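PDB 2HEU: sugar ABC transporter, sugar-binding protein from Streptococcus pneumoniae, which probably captures sugar outside the cell and delivers it to the membrane components of an ABC importer, as solute-binding proteins of this family do. Local coordinates for residues A[127-133]-A[253-259]; A[244-248]-A[270-274]. All coordinates share one frame; numbering follows the deposited sequence.

Contact 1 of 2, residues A[127-133]-A[253-259]; sequences NAYGIYY and MTPNGSW
Tyr129 to Tyr133 pair with Met253 to Gly257 as antiparallel neighbours in the three-stranded sheet of a bacterial solute-binding protein. The short axes run 4.5 Å apart at closest. Gly130 and Asn256 exchange two backbone hydrogen bonds, and so do Tyr132 and Thr254. Next along, Ser258 N donates to Ala128 O, and Ser258 OG accepts from Ala128 N at 3.0 Å. The serine thus adds one backbone and one side-chain bond to the pairing.

Tyr132 can be followed outward. Its CB lies 3.6 Å from Thr254 O and also meets the CG2 methyl of Thr254. CG stands beside the backbone N (chi1 -70°), which lays the ring along the partner strand. CD2 passes Thr254 O at the ring edge. CE2 comes next to Gly257 O, also at the edge, and touches Asn256 CB. Tyr132 OH then donates to Gly257 O at 2.7 Å, from a position tilted 27° from the carbonyl plane. This bond ties the far end of the ring to the neighbouring strand. Ile273 also touches this ring, while Phe246 packs against CB.

The other face of the sheet carries Tyr129, Ile131 and Pro255. The Tyr129 ring lies against the Asn256 backbone, with Asn256 O 3.5 Å above its plane and offset toward the rim. Its hydroxyl passes Pro255 CB and hydrogen-bonds to Thr176 O. Ile131 reaches Pro255 CB with its CD1 at 3.7 Å, while its CG2 meets Met253 CB. At the loop end, Asn127 OD1 bonds to Ala291 N and Trp361 NE1. The CG of Asn127 sits at the edge of the Trp259 ring, 4.0 Å from CZ3.

Contact 2 of 2, residues A[244-248]-A[270-274]; sequences GAFAR and NFKIG
Ala247 O receives a hydrogen bond from a water at 2.7 Å, and the same water accepts one from Asn270 N at 2.8 Å. This single water bridges the end region of helix 239-247 and the loop that leads into strand 273-276. Ala247 O and Asn270 N themselves stand 4.3 Å apart, so the water spans the distance between the two backbones. The carbonyl also has an aromatic neighbour. Phe271 CE1 lies 3.4 Å from Ala247 O, which sits near the plane of the ring at its edge. Phe246 O lies at this edge too, 3.2 Å from Phe271 CZ. Two successive carbonyls near the helix end therefore face the rim of one ring, where the C-H groups carry slight positive charge. The contacts are probably weakly favourable.

The two phenylalanines form a T-shaped pair. The edge of Phe271, through CZ and CE2, points at one face of Phe246, and the planes are 89° apart. The ring centroids are 5.3 Å apart. Phe271 CZ stands above the Phe246 plane but toward the rim, next to CE2 and CZ of that ring. Phe271 reaches this place because CG lies between its backbone N and carbonyl carbon (chi1 64°), turning the ring toward the helix. Ile273 approaches Phe246 differently. Its CG2 methyl meets CE2 at the ring edge, 4.1 Å away. Phe246 is thus touched on a face by one residue and at its edge by another.

Beyond the two segments, Phe246 and Ile273 both pack on Ile264 of helix 260-265, and Ile273 also touches Ile261. Phe271 touches Asn134 of strand 129-134. The contact therefore sets helix 239-247 against the loop and first residues of edge strand 273-276, with helix 260-265 packed beside both.

Overall arrangement
Contacts 1 and 2 have centres about 13 Å apart and reach the same antiparallel sheet. Strand 129-134 lies in its middle, with 253-257 on one side and 273-276 on the other. Contact 1 joins the middle strand to the first of these. Contact 2 sets helix 239-247 against the loop leading into the second and its first residue. The segments alternate along the chain in the order 127-133, 244-248, 253-259, 270-274. Helix 239-247 is followed, after a short loop, by strand 253-257. A probable hydrogen bond from Tyr133 N to Gly274 O links the contacts. Together they join sheet and helix within the solute-binding family region.

Contact 1 of 2, residues A[127-133]-A[253-259]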
loop_
_atom_site.group_PDB
_atom_site.type_symbol
_atom_site.label_atom_id
_atom_site.label_comp_id
_atom_site.label_asym_id
_atom_site.label_seq_id
_atom_site.Cartn_x
_atom_site.Cartn_y
_atom_site.Cartn_z
ATOM N N ASN A 127 -1.794 -2.489 -2.377
ATOM C CA ASN A 127 -0.966 -3.000 -1.344
ATOM C C ASN A 127 -1.675 -3.018 0.022
ATOM O O ASN A 127 -2.762 -2.509 0.163
ATOM C CB ASN A 127 0.416 -2.311 -1.340
ATOM C CG ASN A 127 0.337 -0.832 -1.266
ATOM O OD1 ASN A 127 -0.444 -0.243 -0.523
ATOM N ND2 ASN A 127 1.119 -0.189 -2.060
ATOM N N ALA A 128 -1.007 -3.655 0.979
ATOM C CA ALA A 128 -1.463 -3.777 2.352
ATOM C C ALA A 128 -0.240 -3.758 3.245
ATOM O O ALA A 128 0.907 -3.789 2.752
ATOM C CB ALA A 128 -2.323 -4.991 2.541
ATOM N N TYR A 129 -0.460 -3.758 4.545
ATOM C CA TYR A 129 0.633 -3.707 5.512
ATOM C C TYR A 129 0.305 -4.501 6.725
ATOM O O TYR A 129 -0.841 -4.534 7.206
ATOM C CB TYR A 129 0.873 -2.231 5.901
ATOM C CG TYR A 129 2.110 -2.010 6.748
ATOM C CD1 TYR A 129 3.289 -1.573 6.167
ATOM C CD2 TYR A 129 2.109 -2.246 8.103
ATOM C CE1 TYR A 129 4.478 -1.379 6.941
ATOM C CE2 TYR A 129 3.212 -2.055 8.892
ATOM C CZ TYR A 129 4.417 -1.604 8.318
ATOM O OH TYR A 129 5.476 -1.375 9.125
ATOM N N GLY A 130 1.283 -5.156 7.294
ATOM C CA GLY A 130 1.071 -5.881 8.548
ATOM C C GLY A 130 2.379 -6.491 9.042
ATOM O O GLY A 130 3.457 -5.974 8.776
ATOM N N ILE A 131 2.228 -7.614 9.774
ATOM C CA ILE A 131 3.368 -8.227 10.401
ATOM C C ILE A 131 3.601 -9.592 9.740
ATOM O O ILE A 131 2.737 -10.466 9.767
ATOM C CB ILE A 131 3.217 -8.457 11.925
ATOM C CG1 ILE A 131 2.716 -7.159 12.614
ATOM C CG2 ILE A 131 4.474 -8.939 12.515
ATOM C CD1 ILE A 131 3.650 -5.978 12.516
ATOM N N TYR A 132 4.782 -9.751 9.109
ATOM C CA TYR A 132 5.225 -11.122 8.667
ATOM C C TYR A 132 5.671 -11.878 9.849
ATOM O O TYR A 132 6.326 -11.342 10.760
ATOM C CB TYR A 132 6.414 -10.965 7.679
ATOM C CG TYR A 132 5.999 -10.374 6.359
ATOM C CD1 TYR A 132 5.619 -11.225 5.317
ATOM C CD2 TYR A 132 5.935 -9.032 6.140
ATOM C CE1 TYR A 132 5.237 -10.717 4.084
ATOM C CE2 TYR A 132 5.541 -8.525 4.928
ATOM C CZ TYR A 132 5.190 -9.392 3.890
ATOM O OH TYR A 132 4.806 -8.918 2.651
ATOM N N TYR A 133 5.333 -13.193 9.870
ATOM C CA TYR A 133 5.799 -14.023 10.974
ATOM C C TYR A 133 6.117 -15.398 10.469
ATOM O O TYR A 133 5.683 -15.879 9.391
ATOM C CB TYR A 133 4.747 -14.097 12.114
ATOM C CG TYR A 133 3.494 -14.928 11.852
ATOM C CD1 TYR A 133 2.457 -14.469 11.059
ATOM C CD2 TYR A 133 3.383 -16.178 12.434
ATOM C CE1 TYR A 133 1.342 -15.227 10.852
ATOM C CE2 TYR A 133 2.251 -16.962 12.192
ATOM C CZ TYR A 133 1.227 -16.471 11.416
ATOM O OH TYR A 133 0.123 -17.243 11.201
ATOM N N MET A 253 9.564 -12.117 13.264
ATOM C CA MET A 253 8.598 -11.203 12.685
ATOM C C MET A 253 9.281 -10.021 12.058
ATOM O O MET A 253 10.374 -9.596 12.472
ATOM C CB MET A 253 7.647 -10.641 13.775
ATOM C CG MET A 253 6.738 -11.666 14.405
ATOM S SD MET A 253 5.660 -10.990 15.693
ATOM C CE MET A 253 6.886 -10.763 17.010
ATOM N N THR A 254 8.608 -9.396 11.094
ATOM C CA THR A 254 9.015 -8.059 10.650
ATOM C C THR A 254 7.841 -7.310 10.157
ATOM O O THR A 254 7.009 -7.876 9.433
ATOM C CB THR A 254 10.181 -8.134 9.600
ATOM O OG1 THR A 254 10.752 -6.834 9.443
ATOM C CG2 THR A 254 9.800 -8.685 8.269
ATOM N N PRO A 255 7.671 -6.027 10.511
ATOM C CA PRO A 255 6.533 -5.225 10.028
ATOM C C PRO A 255 6.850 -4.671 8.682
ATOM O O PRO A 255 7.865 -3.989 8.481
ATOM C CB PRO A 255 6.450 -4.101 11.101
ATOM C CG PRO A 255 7.907 -3.909 11.520
ATOM C CD PRO A 255 8.503 -5.279 11.501
ATOM N N ASN A 256 5.983 -4.915 7.714
ATOM C CA ASN A 256 6.271 -4.342 6.364
ATOM C C ASN A 256 5.005 -4.498 5.480
ATOM O O ASN A 256 3.962 -5.034 5.911
ATOM C CB ASN A 256 7.511 -5.011 5.749
ATOM C CG ASN A 256 8.383 -4.001 5.030
ATOM O OD1 ASN A 256 9.577 -3.767 5.472
ATOM N ND2 ASN A 256 7.907 -3.378 4.039
ATOM N N GLY A 257 5.148 -3.990 4.270
ATOM C CA GLY A 257 4.047 -4.065 3.328
ATOM C C GLY A 257 4.001 -5.381 2.617
ATOM O O GLY A 257 4.928 -6.199 2.629
ATOM N N SER A 258 2.887 -5.568 1.884
ATOM C CA SER A 258 2.679 -6.752 1.041
ATOM C C SER A 258 3.722 -6.927 -0.030
ATOM O O SER A 258 3.920 -8.031 -0.518
ATOM C CB SER A 258 1.263 -6.615 0.395
ATOM O OG SER A 258 1.064 -5.378 -0.245
ATOM N N TRP A 259 4.364 -5.814 -0.410
ATOM C CA TRP A 259 5.411 -5.838 -1.413
ATOM C C TRP A 259 6.584 -6.737 -0.974
ATOM O O TRP A 259 7.349 -7.234 -1.803
ATOM C CB TRP A 259 5.938 -4.434 -1.713
ATOM C CG TRP A 259 6.312 -3.647 -0.516
ATOM C CD1 TRP A 259 7.466 -3.728 0.205
ATOM C CD2 TRP A 259 5.499 -2.667 0.179
ATOM N NE1 TRP A 259 7.433 -2.845 1.281
ATOM C CE2 TRP A 259 6.237 -2.208 1.284
ATOM C CE3 TRP A 259 4.206 -2.162 -0.031
ATOM C CZ2 TRP A 259 5.715 -1.240 2.168
ATOM C CZ3 TRP A 259 3.685 -1.210 0.846
ATOM C CH2 TRP A 259 4.462 -0.743 1.895
#

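Contact 2 of 2, residues A[244-248]-A[270-274]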
loop_
_atom_site.group_PDB
_atom_site.type_symbol
_atom_site.label_atom_id
_atom_site.label_comp_id
_atom_site.label_asym_id
_atom_site.label_seq_id
_atom_site.Cartn_x
_atom_site.Cartn_y
_atom_site.Cartn_z
ATOM N N GLY A 244 16.455 -10.337 4.860
ATOM C CA GLY A 244 17.330 -11.465 5.050
ATOM C C GLY A 244 17.230 -12.057 6.423
ATOM O O GLY A 244 17.146 -13.299 6.575
ATOM N N ALA A 245 17.199 -11.257 7.466
ATOM C CA ALA A 245 17.121 -11.760 8.835
ATOM C C ALA A 245 15.802 -12.585 8.985
ATOM O O ALA A 245 15.810 -13.644 9.631
ATOM C CB ALA A 245 17.149 -10.657 9.852
ATOM N N PHE A 246 14.703 -12.066 8.452
ATOM C CA PHE A 246 13.443 -12.803 8.544
ATOM C C PHE A 246 13.532 -14.102 7.755
ATOM O O PHE A 246 13.140 -15.170 8.221
ATOM C CB PHE A 246 12.306 -11.906 8.096
ATOM C CG PHE A 246 10.983 -12.604 8.120
ATOM C CD1 PHE A 246 10.342 -12.909 9.333
ATOM C CD2 PHE A 246 10.360 -13.034 6.960
ATOM C CE1 PHE A 246 9.182 -13.617 9.374
ATOM C CE2 PHE A 246 9.156 -13.721 6.994
ATOM C CZ PHE A 246 8.566 -14.008 8.202
ATOM N N ALA A 247 14.010 -14.005 6.505
ATOM C CA ALA A 247 14.075 -15.219 5.629
ATOM C C ALA A 247 14.953 -16.305 6.243
ATOM O O ALA A 247 14.696 -17.497 6.048
ATOM C CB ALA A 247 14.561 -14.865 4.271
ATOM N N ARG A 248 16.016 -15.896 6.949
ATOM C CA ARG A 248 16.921 -16.839 7.566
ATOM C C ARG A 248 16.375 -17.484 8.834
ATOM O O ARG A 248 16.967 -18.414 9.345
ATOM C CB ARG A 248 18.246 -16.171 7.982
ATOM C CG ARG A 248 19.164 -15.793 6.788
ATOM C CD ARG A 248 20.470 -15.205 7.293
ATOM N NE ARG A 248 20.370 -13.933 7.947
ATOM C CZ ARG A 248 20.391 -12.723 7.340
ATOM N NH1 ARG A 248 20.545 -12.635 6.019
ATOM N NH2 ARG A 248 20.422 -11.626 8.054
ATOM N N ASN A 270 13.334 -21.358 4.709
ATOM C CA ASN A 270 13.063 -22.764 5.037
ATOM C C ASN A 270 11.962 -22.890 6.085
ATOM O O ASN A 270 12.075 -23.694 7.024
ATOM C CB ASN A 270 14.360 -23.410 5.536
ATOM C CG ASN A 270 14.288 -24.829 5.588
ATOM O OD1 ASN A 270 13.626 -25.487 4.775
ATOM N ND2 ASN A 270 14.944 -25.388 6.584
ATOM N N PHE A 271 10.910 -22.144 5.964
ATOM C CA PHE A 271 9.713 -22.172 6.841
ATOM C C PHE A 271 8.553 -21.628 6.074
ATOM O O PHE A 271 8.702 -20.938 5.062
ATOM C CB PHE A 271 9.983 -21.415 8.115
ATOM C CG PHE A 271 10.230 -19.933 7.917
ATOM C CD1 PHE A 271 11.496 -19.443 7.739
ATOM C CD2 PHE A 271 9.169 -19.009 7.955
ATOM C CE1 PHE A 271 11.726 -18.052 7.557
ATOM C CE2 PHE A 271 9.392 -17.694 7.791
ATOM C CZ PHE A 271 10.682 -17.202 7.604
ATOM N N LYS A 272 7.374 -21.801 6.698
ATOM C CA LYS A 272 6.098 -21.346 6.178
ATOM C C LYS A 272 5.799 -19.925 6.671
ATOM O O LYS A 272 5.688 -19.658 7.872
ATOM C CB LYS A 272 5.012 -22.321 6.593
ATOM C CG LYS A 272 5.169 -23.641 5.842
ATOM C CD LYS A 272 5.393 -23.566 4.280
ATOM C CE LYS A 272 5.188 -24.886 3.526
ATOM N NZ LYS A 272 5.820 -24.791 2.202
ATOM N N ILE A 273 5.702 -18.997 5.747
ATOM C CA ILE A 273 5.494 -17.580 6.080
ATOM C C ILE A 273 4.028 -17.301 6.278
ATOM O O ILE A 273 3.199 -17.721 5.477
ATOM C CB ILE A 273 6.041 -16.665 4.964
ATOM C CG1 ILE A 273 7.526 -16.928 4.736
ATOM C CG2 ILE A 273 5.733 -15.200 5.227
ATOM C CD1 ILE A 273 7.979 -16.517 3.355
ATOM N N GLY A 274 3.704 -16.542 7.347
ATOM C CA GLY A 274 2.390 -16.008 7.514
ATOM C C GLY A 274 2.441 -14.515 7.688
ATOM O O GLY A 274 3.519 -13.895 7.819
HETATM O O HOH W 1 15.047 -20.105 6.594
#